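Local coordinates for mandelate racemase/muconate lactonizing enzyme-like protein (Rubrobacter xylanophilus DSM 9941, PDB 3CYJ), which is a mandelate racemase/muconate lactonizing enzyme-like member of the enolase superfamily, built from an N-terminal domain and a TIM-barrel domain and modelled with a bound sodium ion, at residues M36-A41 / K47-T52; V105-W110 / D270-G275; T278-V283 / A304-A309. All blocks are in the same frame, centred on the assembly; numbering follows the deposited sequence.

Contact 1 (M36-A41 / K47-T52); sequences MILVEA and KGLGYT
One face of the Tyr51 ring is met by the methyl end of Met36, whose CE stands 4.0 Å above the ring plane, displaced toward the rim. The sulfur follows obliquely: Met36 SD lies 4.5 Å from the Tyr51 ring centroid, 34° off the ring normal, which makes this a Met-aromatic contact. A bend at the last torsion of Met36 (chi3 -76°) folds CE over the ring while CG rests against Tyr51 CB. The other flat group is the Glu40 carboxylate. Glu40 OE1 lies 3.3 Å from Lys47 CD, whereas Glu40 OE2 and Lys47 NZ stay 4.0 Å apart, opposite charges that may attract weakly, beyond a salt bridge; Glu12 brings a like charge close to Glu40 OE1.

These residues belong to a two-stranded antiparallel hairpin at the margin of the four-stranded N-terminal sheet, with 46-53 outermost within the chain. Ile37, Val39 and Ala41 form hydrogen-bonded pairs with Thr52, Gly50 and Gly48, two bonds to each pair; Val39 N to Gly50 O, at 2.8 Å, is nearly straight (168° at the hydrogen). On the face bearing Leu38, Glu40, Leu49 and Tyr51, Leu38 CD1 packs 3.7 Å from Leu49 CG, and Phe330 touches both leucines. On the opposite face Ile37 and Thr52 lie side by side, and Val39 and Ala41 pack on helix 97-116; Thr52 OG1 is hydrogen-bonded to Thr272 O.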
loop_
_atom_site.group_PDB
_atom_site.type_symbol
_atom_site.label_atom_id
_atom_site.label_comp_id
_atom_site.label_asym_id
_atom_site.label_seq_id
_atom_site.Cartn_x
_atom_site.Cartn_y
_atom_site.Cartn_z
ATOM N N MET A 36 33.547 -11.784 -27.783
ATOM C CA MET A 36 34.201 -11.296 -26.616
ATOM C C MET A 36 34.953 -10.004 -26.885
ATOM O O MET A 36 35.731 -9.907 -27.832
ATOM C CB MET A 36 35.151 -12.364 -26.051
ATOM C CG MET A 36 35.805 -11.972 -24.723
ATOM S SD MET A 36 37.304 -12.996 -24.320
ATOM C CE MET A 36 36.506 -14.451 -23.833
ATOM N N ILE A 37 34.745 -8.996 -26.047
ATOM C CA ILE A 37 35.533 -7.795 -26.179
ATOM C C ILE A 37 36.546 -7.812 -25.046
ATOM O O ILE A 37 36.168 -8.024 -23.903
ATOM C CB ILE A 37 34.664 -6.501 -26.187
ATOM C CG1 ILE A 37 33.621 -6.552 -27.324
ATOM C CG2 ILE A 37 35.550 -5.262 -26.299
ATOM C CD1 ILE A 37 32.328 -7.326 -26.956
ATOM N N LEU A 38 37.827 -7.591 -25.365
ATOM C CA LEU A 38 38.886 -7.837 -24.401
ATOM C C LEU A 38 39.637 -6.550 -24.131
ATOM O O LEU A 38 40.051 -5.867 -25.075
ATOM C CB LEU A 38 39.868 -8.936 -24.905
ATOM C CG LEU A 38 41.056 -9.192 -23.906
ATOM C CD1 LEU A 38 40.663 -10.043 -22.655
ATOM C CD2 LEU A 38 42.211 -9.775 -24.652
ATOM N N VAL A 39 39.773 -6.194 -22.859
ATOM C CA VAL A 39 40.541 -5.027 -22.485
ATOM C C VAL A 39 41.822 -5.468 -21.777
ATOM O O VAL A 39 41.800 -6.387 -20.909
ATOM C CB VAL A 39 39.696 -4.057 -21.582
ATOM C CG1 VAL A 39 40.501 -2.836 -21.098
ATOM C CG2 VAL A 39 38.414 -3.624 -22.322
ATOM N N GLU A 40 42.940 -4.856 -22.170
ATOM C CA GLU A 40 44.163 -5.061 -21.406
ATOM C C GLU A 40 44.649 -3.767 -20.859
ATOM O O GLU A 40 44.812 -2.758 -21.613
ATOM C CB GLU A 40 45.258 -5.772 -22.198
ATOM C CG GLU A 40 44.786 -7.133 -22.723
ATOM C CD GLU A 40 45.954 -7.950 -23.283
ATOM O OE1 GLU A 40 47.000 -7.306 -23.522
ATOM O OE2 GLU A 40 45.842 -9.201 -23.471
ATOM N N ALA A 41 44.855 -3.799 -19.537
ATOM C CA ALA A 41 45.347 -2.640 -18.811
ATOM C C ALA A 41 46.797 -2.838 -18.406
ATOM O O ALA A 41 47.135 -3.812 -17.703
ATOM C CB ALA A 41 44.504 -2.349 -17.593
ATOM N N LYS A 47 50.308 -6.291 -16.313
ATOM C CA LYS A 47 49.159 -6.197 -17.218
ATOM C C LYS A 47 47.884 -6.952 -16.770
ATOM O O LYS A 47 47.884 -8.146 -16.514
ATOM C CB LYS A 47 49.567 -6.548 -18.634
ATOM C CG LYS A 47 48.522 -7.293 -19.457
ATOM C CD LYS A 47 48.968 -7.422 -20.920
ATOM C CE LYS A 47 49.726 -8.742 -21.228
ATOM N NZ LYS A 47 48.913 -9.998 -20.983
ATOM N N GLY A 48 46.786 -6.237 -16.644
ATOM C CA GLY A 48 45.534 -6.883 -16.272
ATOM C C GLY A 48 44.661 -7.117 -17.496
ATOM O O GLY A 48 44.689 -6.361 -18.505
ATOM N N LEU A 49 43.882 -8.168 -17.442
ATOM C CA LEU A 49 42.858 -8.259 -18.450
ATOM C C LEU A 49 41.427 -8.469 -17.897
ATOM O O LEU A 49 41.220 -9.048 -16.818
ATOM C CB LEU A 49 43.279 -9.217 -19.568
ATOM C CG LEU A 49 42.719 -10.617 -19.634
ATOM C CD1 LEU A 49 43.903 -11.596 -20.073
ATOM C CD2 LEU A 49 42.096 -10.909 -18.281
ATOM N N GLY A 50 40.467 -7.914 -18.640
ATOM C CA GLY A 50 39.045 -8.044 -18.370
ATOM C C GLY A 50 38.344 -8.194 -19.704
ATOM O O GLY A 50 38.908 -7.791 -20.738
ATOM N N TYR A 51 37.141 -8.779 -19.712
ATOM C CA TYR A 51 36.407 -8.903 -20.960
ATOM C C TYR A 51 34.898 -8.788 -20.748
ATOM O O TYR A 51 34.420 -8.806 -19.612
ATOM C CB TYR A 51 36.733 -10.237 -21.642
ATOM C CG TYR A 51 36.437 -11.456 -20.760
ATOM C CD1 TYR A 51 35.212 -12.066 -20.832
ATOM C CD2 TYR A 51 37.408 -11.987 -19.857
ATOM C CE1 TYR A 51 34.905 -13.153 -20.063
ATOM C CE2 TYR A 51 37.100 -13.105 -19.039
ATOM C CZ TYR A 51 35.826 -13.683 -19.167
ATOM O OH TYR A 51 35.416 -14.791 -18.450
ATOM N N THR A 52 34.148 -8.675 -21.846
ATOM C CA THR A 52 32.699 -8.777 -21.755
ATOM C C THR A 52 32.269 -9.516 -22.998
ATOM O O THR A 52 33.095 -9.731 -23.892
ATOM C CB THR A 52 32.020 -7.348 -21.622
ATOM O OG1 THR A 52 30.638 -7.488 -21.258
ATOM C CG2 THR A 52 32.191 -6.494 -22.917
#

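Contact 2 (V105-W110 / D270-G275); sequences VDIALW and DVTRCG
Ile107 and Asp106, on successive positions of helix 97-116, face the segment 270-275 and touch it at Val271, Thr272 and Gly275. Asp270, first of the segment, does not touch the helix segment but organises its own neighbours. Thr272 N, reaching Asp270 OD1 from the anti side, makes an Asx turn; Thr272 OG1 adds a second bond to Asp270 OD1, 2.7 Å long, from the syn side and the same face of the carboxylate. The pair probably steadies the backbone beside Ile107. Val271 comes next and offers its carbonyl: Ile107 CD1 ends 4.0 Å from Val271 O, carried there by an extended second torsion (chi2 165°). The same methyl, Ile107 CD1, lies 4.4 Å from Thr272 CG2, a loose contact. The side chain of Thr272 is about 13 Å from the sodium ion. Arg273 forms a salt bridge with Glu249; a long ion pair with Asp270 OD2, which lies well out of the guanidinium plane, can add only a charge effect. Backbone bonds from Arg273 N and Cys274 N to Asp270 O close the turn.

At Gly275 the backbone takes a positive phi of 108°, a conformation that suits a residue without a side chain. Asp106 OD2 lies 3.7 Å from Gly275 O, two acceptors close together but not bonded to each other, each with a weak bond of its own: Ile277 N to the carboxylate, Trp82 NE1 to the carbonyl. Asp106 OD1 is hydrogen-bonded to Thr278 OG1. This meeting of an N-terminal helix with a loop following a barrel strand is part of the interface between the N-terminal and barrel domains, as in the enolase superfamily.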
loop_
_atom_site.group_PDB
_atom_site.type_symbol
_atom_site.label_atom_id
_atom_site.label_comp_id
_atom_site.label_asym_id
_atom_site.label_seq_id
_atom_site.Cartn_x
_atom_site.Cartn_y
_atom_site.Cartn_z
ATOM N N VAL A 105 36.429 -2.964 -18.590
ATOM C CA VAL A 105 37.510 -2.132 -18.096
ATOM C C VAL A 105 37.759 -2.302 -16.570
ATOM O O VAL A 105 38.896 -2.419 -16.126
ATOM C CB VAL A 105 37.269 -0.677 -18.408
ATOM C CG1 VAL A 105 38.381 0.171 -17.804
ATOM C CG2 VAL A 105 37.251 -0.451 -19.901
ATOM N N ASP A 106 36.684 -2.360 -15.786
ATOM C CA ASP A 106 36.791 -2.551 -14.356
ATOM C C ASP A 106 37.459 -3.894 -13.963
ATOM O O ASP A 106 38.186 -3.967 -12.995
ATOM C CB ASP A 106 35.403 -2.457 -13.731
ATOM C CG ASP A 106 35.442 -2.607 -12.203
ATOM O OD1 ASP A 106 35.733 -1.611 -11.483
ATOM O OD2 ASP A 106 35.138 -3.716 -11.733
ATOM N N ILE A 107 37.150 -4.952 -14.699
ATOM C CA ILE A 107 37.681 -6.256 -14.432
ATOM C C ILE A 107 39.167 -6.261 -14.764
ATOM O O ILE A 107 39.964 -6.851 -14.043
ATOM C CB ILE A 107 36.965 -7.312 -15.294
ATOM C CG1 ILE A 107 35.473 -7.402 -14.909
ATOM C CG2 ILE A 107 37.638 -8.663 -15.193
ATOM C CD1 ILE A 107 34.663 -8.124 -15.925
ATOM N N ALA A 108 39.531 -5.570 -15.843
ATOM C CA ALA A 108 40.924 -5.422 -16.223
ATOM C C ALA A 108 41.712 -4.644 -15.162
ATOM O O ALA A 108 42.819 -5.027 -14.808
ATOM C CB ALA A 108 41.038 -4.748 -17.646
ATOM N N LEU A 109 41.154 -3.538 -14.674
ATOM C CA LEU A 109 41.770 -2.777 -13.610
ATOM C C LEU A 109 41.966 -3.544 -12.273
ATOM O O LEU A 109 42.956 -3.322 -11.560
ATOM C CB LEU A 109 40.984 -1.510 -13.347
ATOM C CG LEU A 109 40.893 -0.556 -14.556
ATOM C CD1 LEU A 109 40.179 0.740 -14.175
ATOM C CD2 LEU A 109 42.266 -0.261 -15.082
ATOM N N TRP A 110 41.024 -4.416 -11.940
ATOM C CA TRP A 110 41.116 -5.217 -10.741
ATOM C C TRP A 110 42.126 -6.344 -10.949
ATOM O O TRP A 110 42.927 -6.621 -10.051
ATOM C CB TRP A 110 39.759 -5.808 -10.345
ATOM C CG TRP A 110 38.942 -4.929 -9.429
ATOM C CD1 TRP A 110 37.811 -4.165 -9.769
ATOM C CD2 TRP A 110 39.141 -4.737 -8.015
ATOM N NE1 TRP A 110 37.355 -3.503 -8.657
ATOM C CE2 TRP A 110 38.143 -3.828 -7.569
ATOM C CE3 TRP A 110 40.088 -5.209 -7.091
ATOM C CZ2 TRP A 110 38.057 -3.411 -6.226
ATOM C CZ3 TRP A 110 40.012 -4.784 -5.749
ATOM C CH2 TRP A 110 38.997 -3.911 -5.323
ATOM N N ASP A 270 25.289 -10.322 -13.853
ATOM C CA ASP A 270 26.329 -10.802 -14.746
ATOM C C ASP A 270 27.486 -9.854 -14.566
ATOM O O ASP A 270 27.371 -8.670 -14.863
ATOM C CB ASP A 270 25.762 -10.732 -16.157
ATOM C CG ASP A 270 26.748 -11.162 -17.253
ATOM O OD1 ASP A 270 27.988 -10.971 -17.134
ATOM O OD2 ASP A 270 26.253 -11.640 -18.276
ATOM N N VAL A 271 28.591 -10.362 -14.046
ATOM C CA VAL A 271 29.762 -9.512 -13.780
ATOM C C VAL A 271 30.235 -8.692 -15.023
ATOM O O VAL A 271 30.861 -7.616 -14.885
ATOM C CB VAL A 271 30.956 -10.342 -13.183
ATOM C CG1 VAL A 271 31.675 -11.083 -14.248
ATOM C CG2 VAL A 271 31.934 -9.472 -12.487
ATOM N N THR A 272 29.895 -9.155 -16.217
ATOM C CA THR A 272 30.335 -8.450 -17.417
ATOM C C THR A 272 29.320 -7.389 -17.864
ATOM O O THR A 272 29.464 -6.756 -18.905
ATOM C CB THR A 272 30.729 -9.441 -18.559
ATOM O OG1 THR A 272 29.567 -10.049 -19.133
ATOM C CG2 THR A 272 31.684 -10.536 -18.031
ATOM N N ARG A 273 28.305 -7.155 -17.036
ATOM C CA ARG A 273 27.269 -6.203 -17.412
ATOM C C ARG A 273 26.902 -5.260 -16.299
ATOM O O ARG A 273 26.514 -4.134 -16.563
ATOM C CB ARG A 273 26.003 -6.937 -17.814
ATOM C CG ARG A 273 26.090 -7.693 -19.081
ATOM C CD ARG A 273 24.854 -8.440 -19.210
ATOM N NE ARG A 273 24.680 -8.890 -20.554
ATOM C CZ ARG A 273 23.790 -9.810 -20.890
ATOM N NH1 ARG A 273 23.010 -10.346 -19.935
ATOM N NH2 ARG A 273 23.670 -10.176 -22.171
ATOM N N CYS A 274 27.012 -5.732 -15.057
ATOM C CA CYS A 274 26.452 -5.035 -13.924
ATOM C C CYS A 274 27.460 -4.088 -13.345
ATOM O O CYS A 274 27.304 -3.624 -12.208
ATOM C CB CYS A 274 26.032 -6.037 -12.840
ATOM S SG CYS A 274 27.468 -6.864 -12.107
ATOM N N GLY A 275 28.528 -3.829 -14.077
ATOM C CA GLY A 275 29.496 -2.837 -13.583
ATOM C C GLY A 275 30.787 -3.464 -13.101
ATOM O O GLY A 275 31.586 -2.824 -12.404
#

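Contact 3 (T278-V283 / A304-A309); sequences TGLLRV and AHACCA
Leu280 and Leu281 each bring one methyl to an alanine of 304-309: Leu280 CD2 lies 3.6 Å from Ala306 CB, and Leu281 CD2 is 4.1 Å from Ala309 CB. Within the TIM barrel, the contact joins helix 276-280 and the residues that follow it to helix 300-306 and the 3-10 segment 307-309. The first helix comes after strand 266-269, and the second comes after the adjacent parallel strand 294-296. Purely apolar, the contact carries no hydrogen bond between the segments. Each leucine methyl meets the small side chain of an alanine, with the CA atoms of Leu280 and Ala306 7.4 Å apart and those of Leu281 and Ala309 slightly closer.

The two leucines arrive differently. In Leu280 the bond to CB already points at the partner, and CG, set opposite the backbone N (chi1 -163°), carries CD2 to Ala306, where Leu280 CD2 also comes within 4.1 Å of the carbonyl carbon Ala306 C. The CB of Leu281 leaves to the side of the partner segment, and the end of the side chain then comes nearer to Ala309.

Farther out, Phe294 of the barrel strand touches Leu280, and Ala296 touches Cys307, so the pair of segments leans on the barrel wall. Trp110 NE1 is hydrogen-bonded to Thr278 OG1, tying the start of this segment to the N-terminal domain. A second subunit closes another side: its Pro126 packs on Leu281, and its Glu311 forms a salt bridge with Arg282.

A type I turn runs from Leu280 to Val283. Ala306 and Ala309, three residues apart, both point CB at the partner segment, and Ala309 N bonds to Ala306 O at 3.0 Å.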
loop_
_atom_site.group_PDB
_atom_site.type_symbol
_atom_site.label_atom_id
_atom_site.label_comp_id
_atom_site.label_asym_id
_atom_site.label_seq_id
_atom_site.Cartn_x
_atom_site.Cartn_y
_atom_site.Cartn_z
ATOM N N THR A 278 33.697 -4.010 -9.277
ATOM C CA THR A 278 33.229 -2.953 -8.418
ATOM C C THR A 278 31.702 -3.012 -8.300
ATOM O O THR A 278 31.179 -2.947 -7.201
ATOM C CB THR A 278 33.738 -1.589 -8.921
ATOM O OG1 THR A 278 35.165 -1.623 -8.890
ATOM C CG2 THR A 278 33.243 -0.443 -8.037
ATOM N N GLY A 279 30.994 -3.192 -9.429
ATOM C CA GLY A 279 29.545 -3.306 -9.406
ATOM C C GLY A 279 29.091 -4.501 -8.568
ATOM O O GLY A 279 28.178 -4.381 -7.711
ATOM N N LEU A 280 29.731 -5.649 -8.793
ATOM C CA LEU A 280 29.344 -6.868 -8.117
ATOM C C LEU A 280 29.425 -6.796 -6.600
ATOM O O LEU A 280 28.649 -7.440 -5.922
ATOM C CB LEU A 280 30.119 -8.075 -8.656
ATOM C CG LEU A 280 29.495 -9.437 -8.311
ATOM C CD1 LEU A 280 28.169 -9.634 -8.970
ATOM C CD2 LEU A 280 30.389 -10.615 -8.723
ATOM N N LEU A 281 30.348 -6.003 -6.073
ATOM C CA LEU A 281 30.618 -5.890 -4.635
ATOM C C LEU A 281 29.436 -5.300 -3.884
ATOM O O LEU A 281 29.292 -5.445 -2.657
ATOM C CB LEU A 281 31.870 -5.017 -4.402
ATOM C CG LEU A 281 33.182 -5.767 -4.657
ATOM C CD1 LEU A 281 34.402 -4.840 -4.755
ATOM C CD2 LEU A 281 33.379 -6.826 -3.571
ATOM N N ARG A 282 28.575 -4.625 -4.627
ATOM C CA ARG A 282 27.422 -3.986 -4.031
ATOM C C ARG A 282 26.247 -4.938 -3.907
ATOM O O ARG A 282 25.270 -4.637 -3.240
ATOM C CB ARG A 282 27.017 -2.817 -4.884
ATOM C CG ARG A 282 27.801 -1.626 -4.490
ATOM C CD ARG A 282 29.078 -1.406 -5.341
ATOM N NE ARG A 282 29.543 -0.051 -5.077
ATOM C CZ ARG A 282 28.974 1.027 -5.602
ATOM N NH1 ARG A 282 29.423 2.213 -5.270
ATOM N NH2 ARG A 282 27.947 0.921 -6.451
ATOM N N VAL A 283 26.371 -6.111 -4.503
ATOM C CA VAL A 283 25.249 -6.991 -4.679
ATOM C C VAL A 283 24.867 -7.707 -3.403
ATOM O O VAL A 283 23.671 -7.877 -3.122
ATOM C CB VAL A 283 25.522 -7.975 -5.849
ATOM C CG1 VAL A 283 25.002 -9.349 -5.528
ATOM C CG2 VAL A 283 24.949 -7.407 -7.128
ATOM N N ALA A 304 34.270 -16.998 -11.216
ATOM C CA ALA A 304 34.980 -17.825 -10.244
ATOM C C ALA A 304 35.782 -16.993 -9.223
ATOM O O ALA A 304 35.800 -17.324 -8.016
ATOM C CB ALA A 304 35.875 -18.833 -10.941
ATOM N N HIS A 305 36.390 -15.885 -9.651
ATOM C CA HIS A 305 37.055 -15.036 -8.662
ATOM C C HIS A 305 36.112 -14.076 -7.955
ATOM O O HIS A 305 36.099 -13.991 -6.701
ATOM C CB HIS A 305 38.214 -14.282 -9.279
ATOM C CG HIS A 305 39.369 -15.167 -9.629
ATOM N ND1 HIS A 305 40.453 -15.343 -8.789
ATOM C CD2 HIS A 305 39.580 -15.976 -10.696
ATOM C CE1 HIS A 305 41.287 -16.209 -9.339
ATOM N NE2 HIS A 305 40.779 -16.608 -10.492
ATOM N N ALA A 306 35.314 -13.368 -8.767
ATOM C CA ALA A 306 34.443 -12.294 -8.284
ATOM C C ALA A 306 33.456 -12.825 -7.246
ATOM O O ALA A 306 33.235 -12.195 -6.214
ATOM C CB ALA A 306 33.717 -11.608 -9.464
ATOM N N CYS A 307 32.919 -14.011 -7.499
ATOM C CA CYS A 307 31.900 -14.597 -6.640
ATOM C C CYS A 307 32.423 -15.082 -5.291
ATOM O O CYS A 307 31.629 -15.395 -4.403
ATOM C CB CYS A 307 31.242 -15.747 -7.371
ATOM S SG CYS A 307 29.972 -15.220 -8.526
ATOM N N CYS A 308 33.752 -15.131 -5.125
ATOM C CA CYS A 308 34.341 -15.542 -3.845
ATOM C C CYS A 308 34.107 -14.418 -2.865
ATOM O O CYS A 308 34.172 -14.575 -1.639
ATOM C CB CYS A 308 35.831 -15.886 -3.991
ATOM S SG CYS A 308 36.068 -17.561 -4.743
ATOM N N ALA A 309 33.794 -13.267 -3.417
ATOM C CA ALA A 309 33.645 -12.085 -2.566
ATOM C C ALA A 309 32.186 -11.824 -2.133
ATOM O O ALA A 309 31.905 -10.835 -1.440
ATOM C CB ALA A 309 34.205 -10.878 -3.273
#

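Overall arrangement
All three contacts are largely buried, yet their chemistry follows their place in the fold. Contact 1 is a hairpin inside the N-terminal domain, dominated by backbone hydrogen bonds, with a charged fringe at its Glu40 and Lys47 end. Contact 2 spans the two domains with no hydrogen bond between its segments, and its helix 97-116 also packs on the hairpin of contact 1. Contact 3 stays within the barrel domain and is wholly apolar. Contact 2 is the middle link: its centre lies about 9 Å from each of the others, and it touches both, whereas contacts 1 and 3 are about 17 Å apart between centres and do not meet. Contacts 2 and 3 also reach another subunit, which contact 1 does not.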